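Local atomic coordinates of uronate isomerase (Caulobacter crescentus, PDB entry 2Q01), a protein that catalyses the interconversion of D-glucuronate and D-fructuronate, and of D-galacturonate and D-tagaturonate, in pentose and glucuronate metabolism. Residues B[25-29]-B[433-438]; B[57-63]-B[96-100]; B[67-71]-B[327-332]; B[117-122]-B[426-431]. One frame throughout, in Å; residues are numbered along the deposited sequence.

Contact 1: residues B[25-29]-B[433-438]; sequences ARGLY and RRVDSA
The Tyr29 ring crosses the side chain of Arg434 at a slant, and this pairing carries the aromatic part of the contact. Arg434 CG sits over one face of the ring, 4.0 Å from its centroid in a CH-pi contact. Further out, Tyr29 CE2 comes over a face of the guanidinium, with the two planes turned 47° apart. With CG anti to the backbone N (chi1 171°), the Tyr29 ring is carried toward helix 425-445.

Where the backbones come near, small residues make it possible: Ser437 CB lies 3.5 Å from Ala25 O. The pairing joins helix 19-30, near the start of this TIM-barrel-clan chain, to a late helix over 400 residues on, the short axes passing 8.3 Å apart at 131°.

Polar bonds are of two kinds. Ser437 OG turns back to its own helix and donates to Arg433 O at 2.7 Å. Arg434 NH1 gives only a weak bond to Tyr29 OH (3.2 Å). The phenol's stronger partner is Asp430, which also forms a salt bridge with Arg434 NE; Arg434 NH2 bonds to Glu11 O. A leucine in place of Tyr29 would probably leave Asp430 without its hydroxyl mate and the Arg434 chain without its aromatic cover.

Contact 2: residues B[57-63]-B[96-100]; sequences DATDLLL and PREAW
Trp100 reaches across to helix 58-63, and its side chain can be read outward from the backbone. At Trp100 CB it passes Thr59, whose OG1 lies 3.6 Å away, the two side chains running past each other in opposite directions. CG stands anti to the backbone N (chi1 -175°), and this carries the indole over Ala58 and Leu62 of the weakly bonded helix 58-63, which widens into a pi-type turn at 59-63. There the six-membered ring receives Ala58: the methyl CB sits over one face, 4.0 Å from the ring centroid and 18° off its normal, in a CH-pi contact. Trp100 CZ3 approaches the carbonyl oxygen of the same residue, Ala58 O, at 3.5 Å. At the far end, Trp100 CH2 meets the methyl Leu62 CD1 at 3.9 Å.

Beside the indole, Ala99 lies between the helices, with its CB 3.8 Å from Thr59 CG2 and its carbonyl oxygen next to Leu63 CD2. Pro96, in the first turn of helix 96-105, packs its CB against Asp57 OD2.

One polar bond crosses: Thr59 OG1 donates to Pro96 O at 2.7 Å. The same oxygen takes the helical bond from Trp100 N, the two donors arriving from opposite faces of its plane. Phe142 of helix 138-149 touches Ala58 and Thr59, while Tyr141 touches Trp100, so three helices from the early part of this TIM-barrel-clan chain pack together. The chemistry implies a largely apolar joint in which a buried hydroxyl is satisfied by a carbonyl already used in the neighbouring helix, without breaking that helix's own bond.

Contact 3: residues B[67-71]-B[327-332]; sequences HYLFR and DKGADI
Arg71 bends round Gly329 and grips its carbonyl. CG and CD lie beside the oxygen, Arg71 CD 3.2 Å from Gly329 O, and the bend at chi3 (55°) brings the guanidinium back to the same atom. Arg71 NH2 donates to Gly329 O at 2.7 Å with an N-H...O angle of 144°. The donor stands above the carbonyl plane, 39° out of it.

Phe70 is turned otherwise, presenting its edge to the loop: Phe70 CE2 points at Lys328 O from 3.3 Å, with that oxygen near the ring plane. One face of the same ring is covered by His67 CA. Across the contact His67 takes part through its root, His67 CB lying 4.0 Å from Gly329 N.

The partner of helix 67-74 in this TIM-barrel-clan chain is thus mostly backbone, the loop that leads from helix 318-323 into strand 332-333, which pairs antiparallel with strand 312-313. Gly329 has positive phi, and a side chain there would run into Arg71 CG, so the close approach depends on its absence.

The contact also borders a second subunit. Arg71 NH1 bonds to Pro373 O of the second subunit, and a bound potassium ion is about 9 Å from the Arg71 side chain, too far for direct coordination. A methionine replacing Arg71 would probably leave both carbonyls, Gly329 O and Pro373 O of the second subunit, without the guanidinium N-H groups that bind them. Ala330 and Ile332 touch His377 and Val339 of that same neighbouring subunit.

Contact 4: residues B[117-122]-B[426-431]; sequences VWLNHV and PARHDV
The guanidinium of Arg428 lies flat on the indole of Trp118, and one extended side chain combines stacking, cation-pi and CH-pi contacts. Its guanidinium is 3.7 Å from the Trp118 ring, centre to centre, with the planes 29° apart, and NH1 and NH2 spread over the six-membered ring. Nearer the backbone, Arg428 CG covers the five-membered ring of Trp118, 3.7 Å from its centroid. The positive charge has a second aromatic partner in Tyr68, also through a cation-pi contact.

A further CH-pi contact joins His121 to Ala427, whose CA sits almost over the centre of the imidazole at 3.6 Å, 5° off the normal. His121 holds CG anti to its own backbone N, which turns the ring toward Ala427. The Ala427 methyl also touches the backbone oxygen of Trp118, and its small size lets the helices close up.

These pairings hold helix 114-126 across helix 425-445, the short axes crossing at 123°, in the TIM-barrel-clan fold of the uronate isomerases. Strand 37-39 borders the second helix, where Pro426 and His429 touch Ile37.

Purely apolar contact comes from Val431, whose CG2 meets Val117 CG1 at 3.6 Å and also reaches the edge of the Trp118 ring.

Polar bridging is by water. One molecule accepts from Trp118 NE1 (3.0 Å) and donates to Arg428 O (2.9 Å). Another donates to Asp430 OD1 and makes a weak bond to His121 ND1. The Asp430 carboxylate is further held by Tyr29, Arg434 and Arg13.

Contacts 1, 2 and 4 are buried joints between helices of one chain, whereas contact 3 is partly buried, sets a helix against a loop, and borders a second subunit. Contacts 1 and 2, though buried, lie 22 to 23 Å from the chain centre, contacts 3 and 4 about 15 Å (centre to centre). Contacts 1 and 4 share helix 425-445 and touch where Tyr29 OH meets Asp430 OD2. Contacts 2, 3 and 4 meet largely through leucines: Leu62 packs on Leu69 with its backbone oxygen and on Leu119 with its side chain. Contacts 1 and 4 set arginines against aromatic rings, stacked only in contact 4; contact 2 is mainly apolar, and contact 3 depends on an arginine holding a backbone carbonyl.

Contact 1: residues B[25-29]-B[433-438]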
# COMPACT_ATOMS: atom_id res chain seq x y z
N ALA B 25 0.87 -23.78 -12.95
CA ALA B 25 2.14 -23.10 -12.70
C ALA B 25 3.33 -23.93 -13.17
O ALA B 25 4.17 -23.44 -13.92
CB ALA B 25 2.27 -22.76 -11.22
N ARG B 26 3.36 -25.19 -12.74
CA ARG B 26 4.38 -26.16 -13.12
C ARG B 26 4.50 -26.31 -14.64
O ARG B 26 5.60 -26.38 -15.18
CB ARG B 26 4.05 -27.52 -12.48
CG ARG B 26 5.10 -28.59 -12.67
CD ARG B 26 4.59 -29.95 -12.22
NE ARG B 26 4.44 -30.04 -10.77
CZ ARG B 26 3.28 -30.24 -10.14
NH1 ARG B 26 3.25 -30.32 -8.82
NH2 ARG B 26 2.15 -30.36 -10.83
N GLY B 27 3.35 -26.33 -15.31
CA GLY B 27 3.29 -26.46 -16.77
C GLY B 27 3.80 -25.24 -17.52
O GLY B 27 4.45 -25.37 -18.55
N LEU B 28 3.49 -24.05 -16.99
CA LEU B 28 3.92 -22.80 -17.60
C LEU B 28 5.41 -22.58 -17.40
O LEU B 28 6.09 -22.05 -18.29
CB LEU B 28 3.13 -21.61 -17.04
CG LEU B 28 1.64 -21.54 -17.36
CD1 LEU B 28 0.97 -20.50 -16.52
CD2 LEU B 28 1.38 -21.26 -18.83
N TYR B 29 5.90 -22.98 -16.24
CA TYR B 29 7.31 -22.87 -15.89
C TYR B 29 8.21 -23.77 -16.72
O TYR B 29 9.29 -23.36 -17.12
CB TYR B 29 7.49 -23.15 -14.39
CG TYR B 29 8.92 -23.29 -13.92
CD1 TYR B 29 9.79 -22.19 -13.91
CD2 TYR B 29 9.40 -24.51 -13.47
CE1 TYR B 29 11.10 -22.32 -13.48
CE2 TYR B 29 10.71 -24.65 -13.04
CZ TYR B 29 11.55 -23.55 -13.03
OH TYR B 29 12.84 -23.70 -12.60
N ARG B 433 10.85 -16.53 -12.98
CA ARG B 433 10.09 -17.45 -13.82
C ARG B 433 9.00 -18.24 -13.07
O ARG B 433 7.92 -18.45 -13.61
CB ARG B 433 11.04 -18.38 -14.57
CG ARG B 433 11.87 -17.63 -15.61
CD ARG B 433 13.09 -18.41 -16.09
NE ARG B 433 13.85 -17.59 -17.04
CZ ARG B 433 14.77 -18.04 -17.88
NH1 ARG B 433 15.10 -19.33 -17.91
NH2 ARG B 433 15.38 -17.19 -18.69
N ARG B 434 9.28 -18.63 -11.83
CA ARG B 434 8.32 -19.36 -11.00
C ARG B 434 7.19 -18.49 -10.49
O ARG B 434 6.04 -18.94 -10.46
CB ARG B 434 9.02 -20.01 -9.81
CG ARG B 434 9.96 -21.12 -10.21
CD ARG B 434 10.66 -21.74 -9.03
NE ARG B 434 11.43 -22.88 -9.50
CZ ARG B 434 11.02 -24.14 -9.43
NH1 ARG B 434 11.79 -25.10 -9.91
NH2 ARG B 434 9.85 -24.44 -8.88
N VAL B 435 7.52 -17.27 -10.08
CA VAL B 435 6.53 -16.31 -9.58
C VAL B 435 5.59 -15.84 -10.69
O VAL B 435 4.38 -15.76 -10.49
CB VAL B 435 7.20 -15.11 -8.85
CG1 VAL B 435 6.19 -14.01 -8.53
CG2 VAL B 435 7.87 -15.58 -7.58
N ASP B 436 6.16 -15.56 -11.87
CA ASP B 436 5.37 -15.25 -13.06
C ASP B 436 4.47 -16.42 -13.46
O ASP B 436 3.33 -16.21 -13.88
CB ASP B 436 6.26 -14.86 -14.25
CG ASP B 436 6.87 -13.47 -14.11
OD1 ASP B 436 7.63 -13.07 -15.02
OD2 ASP B 436 6.59 -12.76 -13.11
N SER B 437 5.00 -17.64 -13.34
CA SER B 437 4.22 -18.85 -13.59
C SER B 437 3.08 -19.00 -12.59
O SER B 437 1.97 -19.33 -12.98
CB SER B 437 5.10 -20.10 -13.55
OG SER B 437 5.99 -20.08 -14.64
N ALA B 438 3.36 -18.73 -11.31
CA ALA B 438 2.36 -18.77 -10.24
C ALA B 438 1.23 -17.76 -10.44
O ALA B 438 0.06 -18.08 -10.21
CB ALA B 438 3.02 -18.55 -8.90

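Contact 2: residues B[57-63]-B[96-100]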
# COMPACT_ATOMS: atom_id res chain seq x y z
N ASP B 57 37.80 -16.96 -3.00
CA ASP B 57 37.20 -17.47 -1.76
C ASP B 57 35.70 -17.63 -1.86
O ASP B 57 35.06 -17.06 -2.74
CB ASP B 57 37.49 -16.50 -0.60
CG ASP B 57 38.96 -16.45 -0.21
OD1 ASP B 57 39.68 -17.45 -0.41
OD2 ASP B 57 39.38 -15.39 0.30
N ALA B 58 35.14 -18.40 -0.93
CA ALA B 58 33.70 -18.43 -0.70
C ALA B 58 33.25 -17.09 -0.13
O ALA B 58 32.15 -16.62 -0.41
CB ALA B 58 33.34 -19.55 0.26
N THR B 59 34.12 -16.48 0.67
CA THR B 59 33.88 -15.17 1.26
C THR B 59 33.95 -14.05 0.22
O THR B 59 33.04 -13.22 0.13
CB THR B 59 34.86 -14.93 2.43
OG1 THR B 59 34.63 -15.92 3.43
CG2 THR B 59 34.67 -13.54 3.04
N ASP B 60 35.01 -14.05 -0.59
CA ASP B 60 35.20 -13.02 -1.62
C ASP B 60 34.18 -13.03 -2.75
O ASP B 60 33.98 -12.02 -3.41
CB ASP B 60 36.62 -13.09 -2.19
CG ASP B 60 37.54 -12.05 -1.58
OD1 ASP B 60 38.07 -11.22 -2.35
OD2 ASP B 60 37.71 -12.06 -0.34
N LEU B 61 33.52 -14.17 -2.95
CA LEU B 61 32.56 -14.31 -4.03
C LEU B 61 31.12 -14.11 -3.55
O LEU B 61 30.31 -13.46 -4.23
CB LEU B 61 32.72 -15.69 -4.69
CG LEU B 61 31.77 -16.12 -5.81
CD1 LEU B 61 32.02 -15.36 -7.09
CD2 LEU B 61 31.89 -17.61 -6.04
N LEU B 62 30.80 -14.66 -2.38
CA LEU B 62 29.42 -14.70 -1.90
C LEU B 62 29.14 -13.73 -0.77
O LEU B 62 28.09 -13.09 -0.76
CB LEU B 62 29.03 -16.13 -1.48
CG LEU B 62 29.04 -17.22 -2.55
CD1 LEU B 62 29.19 -18.59 -1.91
CD2 LEU B 62 27.80 -17.17 -3.43
N LEU B 63 30.07 -13.61 0.17
CA LEU B 63 29.84 -12.89 1.42
C LEU B 63 30.24 -11.41 1.38
O LEU B 63 29.41 -10.53 1.67
CB LEU B 63 30.51 -13.62 2.59
CG LEU B 63 30.49 -12.99 3.99
CD1 LEU B 63 29.08 -12.74 4.52
CD2 LEU B 63 31.27 -13.89 4.94
N PRO B 96 39.53 -15.18 5.89
CA PRO B 96 38.36 -15.49 5.05
C PRO B 96 37.53 -16.68 5.56
O PRO B 96 36.31 -16.68 5.41
CB PRO B 96 38.98 -15.83 3.69
CG PRO B 96 40.22 -15.05 3.66
CD PRO B 96 40.75 -15.09 5.07
N ARG B 97 38.21 -17.66 6.15
CA ARG B 97 37.55 -18.82 6.74
C ARG B 97 36.73 -18.42 7.96
O ARG B 97 35.60 -18.89 8.13
CB ARG B 97 38.59 -19.87 7.13
CG ARG B 97 38.04 -21.28 7.27
CD ARG B 97 39.14 -22.22 7.73
NE ARG B 97 39.01 -23.54 7.12
CZ ARG B 97 39.63 -23.92 6.01
NH1 ARG B 97 39.45 -25.14 5.53
NH2 ARG B 97 40.45 -23.09 5.37
N GLU B 98 37.29 -17.54 8.78
CA GLU B 98 36.60 -17.04 9.97
C GLU B 98 35.43 -16.12 9.62
O GLU B 98 34.41 -16.12 10.32
CB GLU B 98 37.56 -16.34 10.94
CG GLU B 98 38.39 -17.30 11.81
CD GLU B 98 37.53 -18.19 12.72
OE1 GLU B 98 37.92 -19.36 12.92
OE2 GLU B 98 36.49 -17.72 13.24
N ALA B 99 35.58 -15.34 8.56
CA ALA B 99 34.50 -14.51 8.03
C ALA B 99 33.31 -15.38 7.61
O ALA B 99 32.16 -15.09 7.96
CB ALA B 99 34.99 -13.65 6.87
N TRP B 100 33.61 -16.45 6.88
CA TRP B 100 32.63 -17.44 6.46
C TRP B 100 31.98 -18.17 7.64
O TRP B 100 30.80 -18.49 7.60
CB TRP B 100 33.26 -18.46 5.51
CG TRP B 100 32.27 -19.43 4.96
CD1 TRP B 100 32.02 -20.70 5.40
CD2 TRP B 100 31.37 -19.20 3.87
NE1 TRP B 100 31.01 -21.27 4.66
CE2 TRP B 100 30.60 -20.38 3.71
CE3 TRP B 100 31.13 -18.12 3.01
CZ2 TRP B 100 29.62 -20.50 2.73
CZ3 TRP B 100 30.15 -18.24 2.03
CH2 TRP B 100 29.41 -19.42 1.90

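Contact 3: residues B[67-71]-B[327-332]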
# COMPACT_ATOMS: atom_id res chain seq x y z
N HIS B 67 25.79 -6.85 -0.39
CA HIS B 67 25.23 -6.00 0.66
C HIS B 67 23.91 -6.51 1.24
O HIS B 67 23.60 -6.19 2.39
CB HIS B 67 25.13 -4.52 0.22
CG HIS B 67 24.31 -4.29 -1.02
ND1 HIS B 67 22.94 -4.09 -0.97
CD2 HIS B 67 24.66 -4.22 -2.32
CE1 HIS B 67 22.49 -3.91 -2.20
NE2 HIS B 67 23.51 -3.98 -3.04
N TYR B 68 23.17 -7.31 0.48
CA TYR B 68 21.97 -8.00 0.98
C TYR B 68 22.29 -8.89 2.17
O TYR B 68 21.49 -9.01 3.11
CB TYR B 68 21.35 -8.88 -0.11
CG TYR B 68 20.57 -8.15 -1.18
CD1 TYR B 68 21.22 -7.61 -2.29
CD2 TYR B 68 19.18 -8.04 -1.10
CE1 TYR B 68 20.50 -6.94 -3.29
CE2 TYR B 68 18.46 -7.37 -2.09
CZ TYR B 68 19.13 -6.83 -3.18
OH TYR B 68 18.42 -6.18 -4.16
N LEU B 69 23.47 -9.51 2.13
CA LEU B 69 23.90 -10.44 3.17
C LEU B 69 24.46 -9.73 4.40
O LEU B 69 23.97 -9.98 5.51
CB LEU B 69 24.91 -11.46 2.63
CG LEU B 69 24.40 -12.44 1.56
CD1 LEU B 69 25.45 -13.50 1.29
CD2 LEU B 69 23.07 -13.09 1.94
N PHE B 70 25.45 -8.86 4.23
CA PHE B 70 26.04 -8.21 5.40
C PHE B 70 25.15 -7.18 6.13
O PHE B 70 25.37 -6.92 7.30
CB PHE B 70 27.50 -7.75 5.21
CG PHE B 70 27.72 -6.70 4.14
CD1 PHE B 70 28.41 -7.03 2.98
CD2 PHE B 70 27.33 -5.38 4.33
CE1 PHE B 70 28.66 -6.07 2.00
CE2 PHE B 70 27.56 -4.41 3.35
CZ PHE B 70 28.23 -4.76 2.19
N ARG B 71 24.17 -6.63 5.42
CA ARG B 71 23.13 -5.83 6.07
C ARG B 71 22.54 -6.57 7.27
O ARG B 71 22.64 -6.11 8.40
CB ARG B 71 22.03 -5.48 5.07
CG ARG B 71 22.20 -4.12 4.41
CD ARG B 71 21.07 -3.83 3.43
NE ARG B 71 19.76 -3.95 4.06
CZ ARG B 71 19.05 -2.91 4.50
NH1 ARG B 71 17.86 -3.11 5.06
NH2 ARG B 71 19.53 -1.68 4.39
N ASP B 327 27.59 2.18 -1.11
CA ASP B 327 27.05 0.83 -1.36
C ASP B 327 27.30 -0.20 -0.25
O ASP B 327 27.62 -1.36 -0.52
CB ASP B 327 27.55 0.29 -2.71
CG ASP B 327 26.95 1.03 -3.90
OD1 ASP B 327 27.73 1.48 -4.76
OD2 ASP B 327 25.71 1.15 -3.96
N LYS B 328 27.15 0.23 1.00
CA LYS B 328 27.40 -0.66 2.14
C LYS B 328 26.11 -1.09 2.84
O LYS B 328 26.13 -1.48 4.01
CB LYS B 328 28.40 -0.02 3.12
CG LYS B 328 29.77 0.31 2.52
CD LYS B 328 30.48 -0.93 1.97
CE LYS B 328 31.73 -0.55 1.18
NZ LYS B 328 32.26 -1.68 0.38
N GLY B 329 25.00 -1.02 2.11
CA GLY B 329 23.72 -1.49 2.60
C GLY B 329 22.97 -0.52 3.47
O GLY B 329 22.13 -0.91 4.28
N ALA B 330 23.26 0.77 3.32
CA ALA B 330 22.56 1.79 4.09
C ALA B 330 21.81 2.76 3.20
O ALA B 330 21.67 3.92 3.54
CB ALA B 330 23.53 2.52 5.00
N ASP B 331 21.32 2.28 2.05
CA ASP B 331 20.50 3.09 1.15
C ASP B 331 19.03 2.71 1.31
O ASP B 331 18.62 1.61 0.94
CB ASP B 331 20.95 2.93 -0.31
CG ASP B 331 22.46 3.11 -0.50
OD1 ASP B 331 23.11 3.80 0.31
OD2 ASP B 331 23.00 2.56 -1.48
N ILE B 332 18.26 3.64 1.87
CA ILE B 332 16.88 3.39 2.28
C ILE B 332 15.93 4.05 1.28
O ILE B 332 16.18 5.17 0.85
CB ILE B 332 16.62 3.96 3.73
CG1 ILE B 332 17.76 3.61 4.70
CG2 ILE B 332 15.28 3.49 4.29
CD1 ILE B 332 17.99 2.10 4.98

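Contact 4: residues B[117-122]-B[426-431]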
# COMPACT_ATOMS: atom_id res chain seq x y z
N VAL B 117 16.28 -18.36 -0.66
CA VAL B 117 15.99 -18.98 -1.95
C VAL B 117 17.19 -18.92 -2.90
O VAL B 117 17.56 -19.94 -3.49
CB VAL B 117 14.71 -18.37 -2.61
CG1 VAL B 117 14.47 -18.97 -3.97
CG2 VAL B 117 13.48 -18.60 -1.73
N TRP B 118 17.83 -17.75 -3.02
CA TRP B 118 18.93 -17.57 -3.98
C TRP B 118 20.19 -18.34 -3.60
O TRP B 118 20.79 -18.98 -4.46
CB TRP B 118 19.30 -16.09 -4.17
CG TRP B 118 18.18 -15.20 -4.63
CD1 TRP B 118 17.19 -15.50 -5.53
CD2 TRP B 118 17.96 -13.84 -4.23
NE1 TRP B 118 16.36 -14.42 -5.70
CE2 TRP B 118 16.80 -13.39 -4.91
CE3 TRP B 118 18.61 -12.97 -3.35
CZ2 TRP B 118 16.29 -12.10 -4.74
CZ3 TRP B 118 18.11 -11.69 -3.18
CH2 TRP B 118 16.95 -11.26 -3.87
N LEU B 119 20.58 -18.27 -2.34
CA LEU B 119 21.80 -18.93 -1.87
C LEU B 119 21.68 -20.44 -1.84
O LEU B 119 22.64 -21.14 -2.15
CB LEU B 119 22.22 -18.43 -0.49
CG LEU B 119 23.02 -17.13 -0.40
CD1 LEU B 119 23.19 -16.76 1.05
CD2 LEU B 119 24.37 -17.27 -1.08
N ASN B 120 20.50 -20.96 -1.47
CA ASN B 120 20.27 -22.40 -1.51
C ASN B 120 20.17 -22.96 -2.92
O ASN B 120 20.47 -24.12 -3.15
CB ASN B 120 19.06 -22.81 -0.66
CG ASN B 120 19.34 -22.73 0.84
OD1 ASN B 120 20.43 -23.06 1.31
ND2 ASN B 120 18.34 -22.31 1.60
N HIS B 121 19.75 -22.12 -3.87
CA HIS B 121 19.83 -22.43 -5.30
C HIS B 121 21.30 -22.56 -5.70
O HIS B 121 21.67 -23.52 -6.37
CB HIS B 121 19.11 -21.36 -6.13
CG HIS B 121 19.05 -21.64 -7.60
ND1 HIS B 121 17.86 -21.79 -8.28
CD2 HIS B 121 20.03 -21.76 -8.53
CE1 HIS B 121 18.10 -22.02 -9.56
NE2 HIS B 121 19.41 -22.00 -9.74
N VAL B 122 22.13 -21.61 -5.28
CA VAL B 122 23.56 -21.62 -5.59
C VAL B 122 24.25 -22.85 -4.97
O VAL B 122 25.03 -23.53 -5.63
CB VAL B 122 24.27 -20.31 -5.14
CG1 VAL B 122 25.76 -20.37 -5.38
CG2 VAL B 122 23.68 -19.12 -5.87
N PRO B 426 21.46 -17.06 -12.38
CA PRO B 426 20.46 -18.09 -12.67
C PRO B 426 19.44 -18.34 -11.55
O PRO B 426 18.28 -18.62 -11.84
CB PRO B 426 21.30 -19.35 -12.92
CG PRO B 426 22.58 -19.09 -12.25
CD PRO B 426 22.82 -17.63 -12.42
N ALA B 427 19.87 -18.22 -10.29
CA ALA B 427 18.98 -18.30 -9.12
C ALA B 427 17.87 -17.26 -9.13
O ALA B 427 16.71 -17.58 -8.86
CB ALA B 427 19.79 -18.18 -7.84
N ARG B 428 18.23 -16.02 -9.47
CA ARG B 428 17.31 -14.88 -9.47
C ARG B 428 16.33 -14.90 -10.63
O ARG B 428 15.17 -14.52 -10.48
CB ARG B 428 18.10 -13.56 -9.49
CG ARG B 428 18.71 -13.20 -8.16
CD ARG B 428 19.84 -12.21 -8.32
NE ARG B 428 20.59 -12.02 -7.07
CZ ARG B 428 20.26 -11.17 -6.11
NH1 ARG B 428 19.18 -10.40 -6.23
NH2 ARG B 428 21.01 -11.08 -5.02
N HIS B 429 16.82 -15.33 -11.79
CA HIS B 429 15.98 -15.50 -12.97
C HIS B 429 15.01 -16.67 -12.84
O HIS B 429 13.91 -16.60 -13.35
CB HIS B 429 16.83 -15.65 -14.23
CG HIS B 429 17.13 -14.35 -14.90
ND1 HIS B 429 18.15 -13.52 -14.49
CD2 HIS B 429 16.53 -13.73 -15.94
CE1 HIS B 429 18.16 -12.44 -15.25
NE2 HIS B 429 17.20 -12.55 -16.14
N ASP B 430 15.43 -17.72 -12.13
CA ASP B 430 14.54 -18.84 -11.82
C ASP B 430 13.37 -18.43 -10.93
O ASP B 430 12.23 -18.84 -11.18
CB ASP B 430 15.31 -19.99 -11.15
CG ASP B 430 14.56 -21.30 -11.23
OD1 ASP B 430 13.98 -21.72 -10.21
OD2 ASP B 430 14.52 -21.89 -12.32
N VAL B 431 13.65 -17.62 -9.91
CA VAL B 431 12.62 -17.05 -9.02
C VAL B 431 11.61 -16.22 -9.82
O VAL B 431 10.40 -16.34 -9.63
CB VAL B 431 13.25 -16.20 -7.89
CG1 VAL B 431 12.20 -15.40 -7.11
CG2 VAL B 431 14.02 -17.07 -6.95
O HOH W 1 14.83 -13.09 -7.96
O HOH W 2 14.84 -20.83 -7.32